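Local coordinates for protein putative oxidoreductase molybdopterin-binding subunit (Sulfolobus tokodaii, PDB 4ZOH) that binds a pterin cytosine dinucleotide cofactor and probably serves as the molybdenum-bearing catalytic subunit of an oxidoreductase of the xanthine dehydrogenase and aldehyde oxidase family, at residues 270-275 / 363-368; 308-313 / 370-375; 42-47 / 100-105. One frame throughout, in Å; residues are numbered along the deposited sequence.

Interaction 1 of 3, residues 270-275 / 363-368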
# COMPACT_ATOMS: atom_id res chain seq x y z
N GLY A 270 -58.28 12.73 -26.08
CA GLY A 270 -56.98 12.47 -25.45
C GLY A 270 -56.64 13.16 -24.13
O GLY A 270 -55.47 13.12 -23.71
N THR A 271 -57.62 13.82 -23.49
CA THR A 271 -57.50 14.22 -22.06
C THR A 271 -57.33 12.93 -21.21
O THR A 271 -58.13 11.97 -21.36
CB THR A 271 -58.67 15.12 -21.56
OG1 THR A 271 -58.78 16.30 -22.40
CG2 THR A 271 -58.43 15.60 -20.10
N ILE A 272 -56.24 12.90 -20.42
CA ILE A 272 -55.99 11.78 -19.47
C ILE A 272 -56.51 12.33 -18.16
O ILE A 272 -56.05 13.37 -17.67
CB ILE A 272 -54.49 11.37 -19.34
CG1 ILE A 272 -53.81 11.03 -20.69
CG2 ILE A 272 -54.29 10.23 -18.36
CD1 ILE A 272 -54.27 9.80 -21.40
N LEU A 273 -57.50 11.65 -17.58
CA LEU A 273 -58.15 12.22 -16.39
C LEU A 273 -57.59 11.65 -15.07
O LEU A 273 -57.28 12.39 -14.10
CB LEU A 273 -59.68 12.03 -16.48
CG LEU A 273 -60.38 12.73 -17.67
CD1 LEU A 273 -61.65 11.96 -18.03
CD2 LEU A 273 -60.65 14.18 -17.31
N GLY A 274 -57.44 10.33 -15.04
CA GLY A 274 -57.05 9.70 -13.83
C GLY A 274 -56.63 8.29 -14.13
O GLY A 274 -56.93 7.76 -15.25
N ILE A 275 -55.99 7.72 -13.09
CA ILE A 275 -55.46 6.33 -13.08
C ILE A 275 -55.73 5.59 -11.77
O ILE A 275 -55.60 6.12 -10.71
CB ILE A 275 -53.91 6.28 -13.09
CG1 ILE A 275 -53.31 7.43 -13.85
CG2 ILE A 275 -53.45 4.92 -13.58
CD1 ILE A 275 -53.31 7.18 -15.33
N LEU A 363 -48.58 17.52 -25.52
CA LEU A 363 -48.82 18.98 -25.50
C LEU A 363 -50.21 19.26 -24.91
O LEU A 363 -50.35 20.28 -24.23
CB LEU A 363 -48.69 19.64 -26.88
CG LEU A 363 -47.28 19.70 -27.47
CD1 LEU A 363 -47.42 19.99 -28.94
CD2 LEU A 363 -46.43 20.74 -26.75
N LYS A 364 -51.17 18.35 -25.14
CA LYS A 364 -52.53 18.49 -24.62
C LYS A 364 -52.56 18.43 -23.06
O LYS A 364 -53.13 19.35 -22.39
CB LYS A 364 -53.51 17.49 -25.26
CG LYS A 364 -54.94 17.67 -24.72
CD LYS A 364 -56.04 17.05 -25.55
CE LYS A 364 -56.52 18.05 -26.61
NZ LYS A 364 -57.35 17.46 -27.70
N ASN A 365 -51.86 17.42 -22.50
CA ASN A 365 -51.91 17.10 -21.07
C ASN A 365 -50.89 17.71 -20.18
O ASN A 365 -51.02 17.67 -18.97
CB ASN A 365 -51.94 15.61 -20.90
CG ASN A 365 -53.22 15.00 -21.43
OD1 ASN A 365 -54.27 15.13 -20.82
ND2 ASN A 365 -53.13 14.30 -22.54
N ALA A 366 -49.87 18.31 -20.77
CA ALA A 366 -48.75 18.90 -20.07
C ALA A 366 -49.13 20.01 -19.08
O ALA A 366 -49.86 20.94 -19.44
CB ALA A 366 -47.76 19.48 -21.11
N ILE A 367 -48.61 19.91 -17.85
CA ILE A 367 -48.54 21.06 -16.96
C ILE A 367 -48.12 22.34 -17.73
O ILE A 367 -47.28 22.29 -18.64
CB ILE A 367 -47.55 20.74 -15.80
CG1 ILE A 367 -48.19 19.72 -14.88
CG2 ILE A 367 -47.22 21.97 -14.96
CD1 ILE A 367 -47.14 18.84 -14.22
N ASP A 368 -48.69 23.49 -17.34
CA ASP A 368 -48.37 24.77 -18.00
C ASP A 368 -47.12 25.36 -17.36
O ASP A 368 -46.02 25.20 -17.91
CB ASP A 368 -49.58 25.71 -17.96
CG ASP A 368 -50.89 24.96 -18.26
OD1 ASP A 368 -51.79 24.96 -17.40
OD2 ASP A 368 -51.00 24.31 -19.32

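Interaction 2 of 3, residues 308-313 / 370-375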
# COMPACT_ATOMS: atom_id res chain seq x y z
N ILE A 308 -45.61 14.45 -16.11
CA ILE A 308 -45.68 15.89 -16.40
C ILE A 308 -47.12 16.33 -16.69
O ILE A 308 -47.31 17.45 -17.16
CB ILE A 308 -44.76 16.26 -17.63
CG1 ILE A 308 -45.16 15.43 -18.88
CG2 ILE A 308 -43.29 16.08 -17.28
CD1 ILE A 308 -45.18 16.24 -20.16
N TYR A 309 -48.10 15.45 -16.44
CA TYR A 309 -49.51 15.63 -16.81
C TYR A 309 -50.47 16.29 -15.78
O TYR A 309 -50.28 16.23 -14.54
CB TYR A 309 -50.05 14.33 -17.32
CG TYR A 309 -49.14 13.79 -18.38
CD1 TYR A 309 -48.90 14.51 -19.55
CD2 TYR A 309 -48.42 12.62 -18.18
CE1 TYR A 309 -48.05 14.03 -20.52
CE2 TYR A 309 -47.56 12.13 -19.14
CZ TYR A 309 -47.35 12.86 -20.30
OH TYR A 309 -46.52 12.39 -21.29
N LYS A 310 -51.52 16.91 -16.29
CA LYS A 310 -52.47 17.61 -15.41
C LYS A 310 -53.54 16.59 -14.94
O LYS A 310 -54.72 16.83 -15.10
CB LYS A 310 -53.02 18.84 -16.15
CG LYS A 310 -52.05 20.00 -16.39
CD LYS A 310 -52.63 21.17 -17.25
CE LYS A 310 -53.38 20.71 -18.51
NZ LYS A 310 -53.36 21.75 -19.59
N ILE A 311 -53.10 15.47 -14.35
CA ILE A 311 -53.96 14.35 -13.90
C ILE A 311 -54.96 14.86 -12.82
O ILE A 311 -54.59 15.68 -11.94
CB ILE A 311 -53.10 13.18 -13.27
CG1 ILE A 311 -52.18 12.52 -14.30
CG2 ILE A 311 -53.89 12.07 -12.58
CD1 ILE A 311 -52.86 11.86 -15.48
N ILE A 312 -56.19 14.39 -12.83
CA ILE A 312 -57.11 15.00 -11.83
C ILE A 312 -57.24 14.14 -10.57
O ILE A 312 -57.32 14.68 -9.51
CB ILE A 312 -58.44 15.60 -12.41
CG1 ILE A 312 -59.38 14.50 -12.94
CG2 ILE A 312 -58.16 16.63 -13.51
CD1 ILE A 312 -60.48 14.21 -11.94
N GLY A 313 -57.23 12.82 -10.71
CA GLY A 313 -57.09 11.96 -9.53
C GLY A 313 -56.40 10.63 -9.80
O GLY A 313 -56.42 10.15 -10.93
N LEU A 370 -44.46 25.99 -13.82
CA LEU A 370 -43.84 25.47 -12.63
C LEU A 370 -43.63 26.68 -11.73
O LEU A 370 -43.40 27.75 -12.27
CB LEU A 370 -42.55 24.71 -13.00
CG LEU A 370 -42.75 23.47 -13.86
CD1 LEU A 370 -41.50 22.63 -13.79
CD2 LEU A 370 -43.90 22.58 -13.39
N PRO A 371 -43.74 26.58 -10.40
CA PRO A 371 -43.91 25.34 -9.61
C PRO A 371 -45.26 24.70 -9.78
O PRO A 371 -46.22 25.40 -10.02
CB PRO A 371 -43.83 25.83 -8.17
CG PRO A 371 -43.29 27.20 -8.20
CD PRO A 371 -43.56 27.77 -9.57
N TYR A 372 -45.33 23.38 -9.62
CA TYR A 372 -46.58 22.66 -9.63
C TYR A 372 -46.44 21.48 -8.68
O TYR A 372 -45.39 20.80 -8.69
CB TYR A 372 -46.76 22.09 -11.01
CG TYR A 372 -48.09 21.43 -11.31
CD1 TYR A 372 -49.21 22.20 -11.77
CD2 TYR A 372 -48.24 20.03 -11.18
CE1 TYR A 372 -50.43 21.58 -12.12
CE2 TYR A 372 -49.44 19.40 -11.51
CZ TYR A 372 -50.52 20.18 -12.01
OH TYR A 372 -51.68 19.57 -12.35
N THR A 373 -47.46 21.22 -7.88
CA THR A 373 -47.46 20.00 -7.07
C THR A 373 -48.30 18.89 -7.70
O THR A 373 -49.50 19.05 -7.88
CB THR A 373 -47.93 20.26 -5.65
OG1 THR A 373 -47.12 21.29 -5.11
CG2 THR A 373 -47.78 19.03 -4.78
N ASN A 374 -47.67 17.77 -8.03
CA ASN A 374 -48.41 16.64 -8.59
C ASN A 374 -49.40 16.05 -7.55
O ASN A 374 -49.39 16.41 -6.37
CB ASN A 374 -47.48 15.59 -9.29
CG ASN A 374 -46.94 14.44 -8.37
OD1 ASN A 374 -47.27 14.32 -7.19
ND2 ASN A 374 -46.05 13.61 -8.94
N ILE A 375 -50.17 15.10 -8.03
CA ILE A 375 -51.28 14.50 -7.36
C ILE A 375 -50.84 13.73 -6.12
O ILE A 375 -51.63 13.61 -5.13
CB ILE A 375 -52.07 13.68 -8.42
CG1 ILE A 375 -53.56 13.97 -8.36
CG2 ILE A 375 -51.84 12.18 -8.35
CD1 ILE A 375 -53.92 15.43 -8.45
O HOH W 1 -52.29 17.20 -11.42

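Interaction 3 of 3, residues 42-47 / 100-105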
# COMPACT_ATOMS: atom_id res chain seq x y z
N PRO A 42 -32.81 -21.89 -3.62
CA PRO A 42 -33.58 -20.69 -3.30
C PRO A 42 -34.02 -20.57 -1.86
O PRO A 42 -34.18 -19.43 -1.33
CB PRO A 42 -34.82 -20.80 -4.23
CG PRO A 42 -34.80 -22.21 -4.76
CD PRO A 42 -33.39 -22.68 -4.74
N HIS A 43 -34.26 -21.71 -1.22
CA HIS A 43 -34.75 -21.74 0.19
C HIS A 43 -34.42 -23.08 0.83
O HIS A 43 -34.83 -24.14 0.34
CB HIS A 43 -36.24 -21.48 0.31
CG HIS A 43 -36.68 -21.03 1.69
ND1 HIS A 43 -38.02 -20.94 2.06
CD2 HIS A 43 -35.97 -20.66 2.77
CE1 HIS A 43 -38.10 -20.48 3.30
NE2 HIS A 43 -36.86 -20.30 3.75
N ALA A 44 -33.60 -23.03 1.88
CA ALA A 44 -33.05 -24.25 2.49
C ALA A 44 -32.60 -23.98 3.89
O ALA A 44 -32.17 -22.84 4.24
CB ALA A 44 -31.92 -24.87 1.69
N ARG A 45 -32.72 -25.03 4.71
CA ARG A 45 -31.97 -25.06 5.98
C ARG A 45 -30.59 -25.53 5.68
O ARG A 45 -30.39 -26.35 4.78
CB ARG A 45 -32.67 -25.86 7.09
CG ARG A 45 -33.69 -24.93 7.71
CD ARG A 45 -34.24 -25.46 9.00
NE ARG A 45 -35.40 -24.66 9.38
CZ ARG A 45 -36.66 -24.91 9.00
NH1 ARG A 45 -36.98 -25.96 8.20
NH2 ARG A 45 -37.61 -24.07 9.43
N ILE A 46 -29.63 -24.96 6.40
CA ILE A 46 -28.22 -25.27 6.16
C ILE A 46 -27.41 -25.66 7.41
O ILE A 46 -27.61 -25.07 8.48
CB ILE A 46 -27.49 -24.08 5.44
CG1 ILE A 46 -27.85 -22.74 6.09
CG2 ILE A 46 -27.76 -24.11 3.91
CD1 ILE A 46 -26.71 -21.71 6.05
N LYS A 47 -26.47 -26.57 7.22
CA LYS A 47 -25.40 -26.86 8.20
C LYS A 47 -24.13 -26.88 7.44
O LYS A 47 -24.03 -27.54 6.38
CB LYS A 47 -25.53 -28.24 8.89
CG LYS A 47 -26.30 -28.21 10.19
CD LYS A 47 -26.06 -29.48 11.03
CE LYS A 47 -25.05 -29.22 12.16
NZ LYS A 47 -24.47 -30.46 12.76
N VAL A 100 -21.54 -28.72 3.05
CA VAL A 100 -22.80 -28.02 3.37
C VAL A 100 -23.90 -29.05 3.38
O VAL A 100 -23.99 -29.88 2.48
CB VAL A 100 -23.17 -26.91 2.34
CG1 VAL A 100 -24.45 -26.23 2.79
CG2 VAL A 100 -22.00 -25.91 2.18
N GLU A 101 -24.72 -28.98 4.40
CA GLU A 101 -25.84 -29.86 4.41
C GLU A 101 -27.10 -29.00 4.23
O GLU A 101 -27.41 -28.08 5.05
CB GLU A 101 -25.82 -30.77 5.67
CG GLU A 101 -27.22 -31.20 6.18
CD GLU A 101 -27.28 -31.65 7.66
OE1 GLU A 101 -28.16 -31.15 8.42
OE2 GLU A 101 -26.43 -32.50 8.07
N TYR A 102 -27.82 -29.30 3.15
CA TYR A 102 -29.06 -28.60 2.79
C TYR A 102 -30.36 -29.39 3.09
O TYR A 102 -30.45 -30.55 2.78
CB TYR A 102 -29.06 -28.31 1.29
CG TYR A 102 -28.01 -27.34 0.71
CD1 TYR A 102 -28.22 -25.95 0.75
CD2 TYR A 102 -26.90 -27.81 0.01
CE1 TYR A 102 -27.31 -25.07 0.11
CE2 TYR A 102 -25.98 -26.95 -0.60
CZ TYR A 102 -26.21 -25.57 -0.54
OH TYR A 102 -25.35 -24.71 -1.17
N GLU A 103 -31.33 -28.73 3.67
CA GLU A 103 -32.72 -29.21 3.68
C GLU A 103 -33.60 -28.28 2.84
O GLU A 103 -33.94 -27.19 3.29
CB GLU A 103 -33.24 -29.27 5.12
CG GLU A 103 -32.52 -30.35 5.91
CD GLU A 103 -32.69 -30.21 7.42
OE1 GLU A 103 -33.61 -29.48 7.95
OE2 GLU A 103 -31.89 -30.92 8.07
N GLU A 104 -33.92 -28.71 1.62
CA GLU A 104 -34.64 -27.88 0.67
C GLU A 104 -35.99 -27.60 1.22
O GLU A 104 -36.67 -28.52 1.62
CB GLU A 104 -34.78 -28.58 -0.65
CG GLU A 104 -33.61 -28.42 -1.57
CD GLU A 104 -33.75 -29.42 -2.68
OE1 GLU A 104 -34.13 -29.03 -3.82
OE2 GLU A 104 -33.54 -30.61 -2.37
N LEU A 105 -36.32 -26.31 1.31
CA LEU A 105 -37.64 -25.83 1.68
C LEU A 105 -38.37 -25.33 0.47
O LEU A 105 -37.81 -25.20 -0.64
CB LEU A 105 -37.57 -24.73 2.72
CG LEU A 105 -36.69 -25.13 3.88
CD1 LEU A 105 -36.40 -23.90 4.73
CD2 LEU A 105 -37.37 -26.25 4.69
O HOH W 2 -35.83 -28.35 7.51

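Interaction 1 of 3, residues 270-275 / 363-368
Asn365, at the C-terminal end of helix 358-365, meets the backbone of residues 270-272 with both ends of its side-chain amide. The hydrogen bonds come first. Asn365 ND2 donates to Gly270 O at 2.9 Å, nearly straight, with the N-H...O angle at 175°, and the acceptor lies in the amide plane. In return Ile272 N donates to Asn365 OD1 at 3.0 Å; this bond is also almost linear, but the donor is tilted 35° from the plane of the side-chain carbonyl. A further bond from ND2 to Ile361 O, one helical turn back, gives the amide three partners, which would resist its rotation. The first torsion prepares this: CG stands anti to the carbonyl carbon of Asn365 (chi1 -67°), beside the backbone N, which puts the amide between Gly270 O and Ile272 N.

The remaining contacts are van der Waals. Ile272 CG1 passes 3.8 Å from Asn365 ND2, the two side chains crossing at about a right angle. Lys364 lays its CD 4.1 Å from Thr271 N, and the bend of its chain at chi3 accompanies the hydrogen bond of NZ to Asp269 O. Thr271 OG1 is hydrogen-bonded to the carboxylate of the same aspartate, at OD1.

Gly270 has positive phi, as suits a tight reversal between strands 254-266 and 272-282. Just beyond it, Leu273 and Gly274 both face Ala265. The arrangement is thus that of a beta-hairpin turn with a classic beta bulge, its backbone bracketed by an asparagine from a helix end, within the molybdopterin cofactor-binding domain.

Interaction 2 of 3, residues 308-313 / 370-375
Tyr372 reaches across to the turn at Lys310, and its hydroxyl does the touching. The polar link runs through water 1, which donates to Ile311 O at 2.8 Å and lies 2.6 Å from Tyr372 OH, the direction of that second bond being undetermined. The phenolic group is brought here by its first torsion, which sets CG opposite the backbone N (chi1 -173°) and carries the ring out from strand 372-373.

Van der Waals contacts of the hydroxyl follow. Tyr372 OH stands 3.7 Å from Lys310 CA and 4.1 Å from Lys310 CG, with the two side chains crossing at about a right angle. The lysine chain then leads away, and its NZ makes a long, weak ion pair with Asp368. Lys310 is also the centre of an inverse gamma turn, marked by a weak bond from Ile311 N to Tyr309 O; beyond the turn, Ile311 O and Ile312 O meet Ile375.

The other half of the contact is the Ile375 side chain laid against peptide groups. Ile375 CD1 is 3.6 Å from Ile311 O and equally far from Ile312 O, while Ile375 CG1 comes within 4.2 Å of Gly313 CA. A crystal neighbour also touches this residue, and the lattice may contribute to its chi1 of -132°, off the staggered positions. Pro306 packs against the same isoleucine, and Asn374 fixes the adjoining bend by accepting from Phe376 N and Val378 N.

Chemically, then, the segments are joined by one water and by carbon atoms laid against peptide groups. Ile311 O illustrates this: it has the water as its hydrogen-bond donor and a methyl as its apolar neighbour. The union therefore probably rests on shape and on the bridging water, with no direct polar bond to fix the two backbones against each other.

Interaction 3 of 3, residues 42-47 / 100-105
Arg45 O is gripped twice: Glu103 N donates to it at 2.8 Å, and Tyr102 CA makes a CA-H...O contact with it at 3.3 Å. This is the antiparallel pairing of strands 44-48 and 100-104 in the three-stranded sheet of the hammerhead domain; the strand directions of the short segments differ by 162°. Arg45-Glu103 and Lys47-Glu101 are hydrogen-bonded pairs, Ala44-Glu104 and Ile46-Tyr102 non-hydrogen-bonded ones.

On the face of Ala44, Ile46 and Tyr102, Ile46 CG2 packs 3.7 Å from Tyr102 CD1, and Ala44 CB lies at the ring edge. Val100 CG1 covers the centre of one ring face.

Past the strand end, Leu105 N donates to His43 O, and Leu105 CD1 sits over the imidazole face in a CH-pi contact, 3.9 Å from the His43 ring centroid. The ring is fixed by Glu72 at NE2 and the Asp106 carbonyl at ND1. With an alanine at His43, Leu105 would probably lose its aromatic floor and Glu72 a hydrogen-bonding mate.

On the face of Arg45, Lys47, Glu101 and Glu103, water 2 lies in the guanidinium plane, accepting from Arg45 NH1 and donating to Glu103 OE1, which are themselves 4.9 Å apart.

Overall arrangement
Along the chain interaction 3 closes before the other two open, whereas interactions 1 and 2 interleave: 270-275, 308-313, 363-368, 370-375. Interactions 1 and 2 form one neighbourhood, their centres 9 Å apart. Leu273 O with Ile312 N and Asn365 O with Lys310 N are probable hydrogen bonds between them, and Ile367 packs on Tyr372. They lie at the starts of the parallel neighbours 272-282 and 313-321 of the five-stranded sheet: helix 358-365 meets the first start, and short strand 372-373, paired with 379-380, the loop before the second. Interaction 3 stands apart in the hammerhead domain's small sheet, centres 52 and 50 Å away and nearest atoms about 33 and 36 Å, so these regions do not touch.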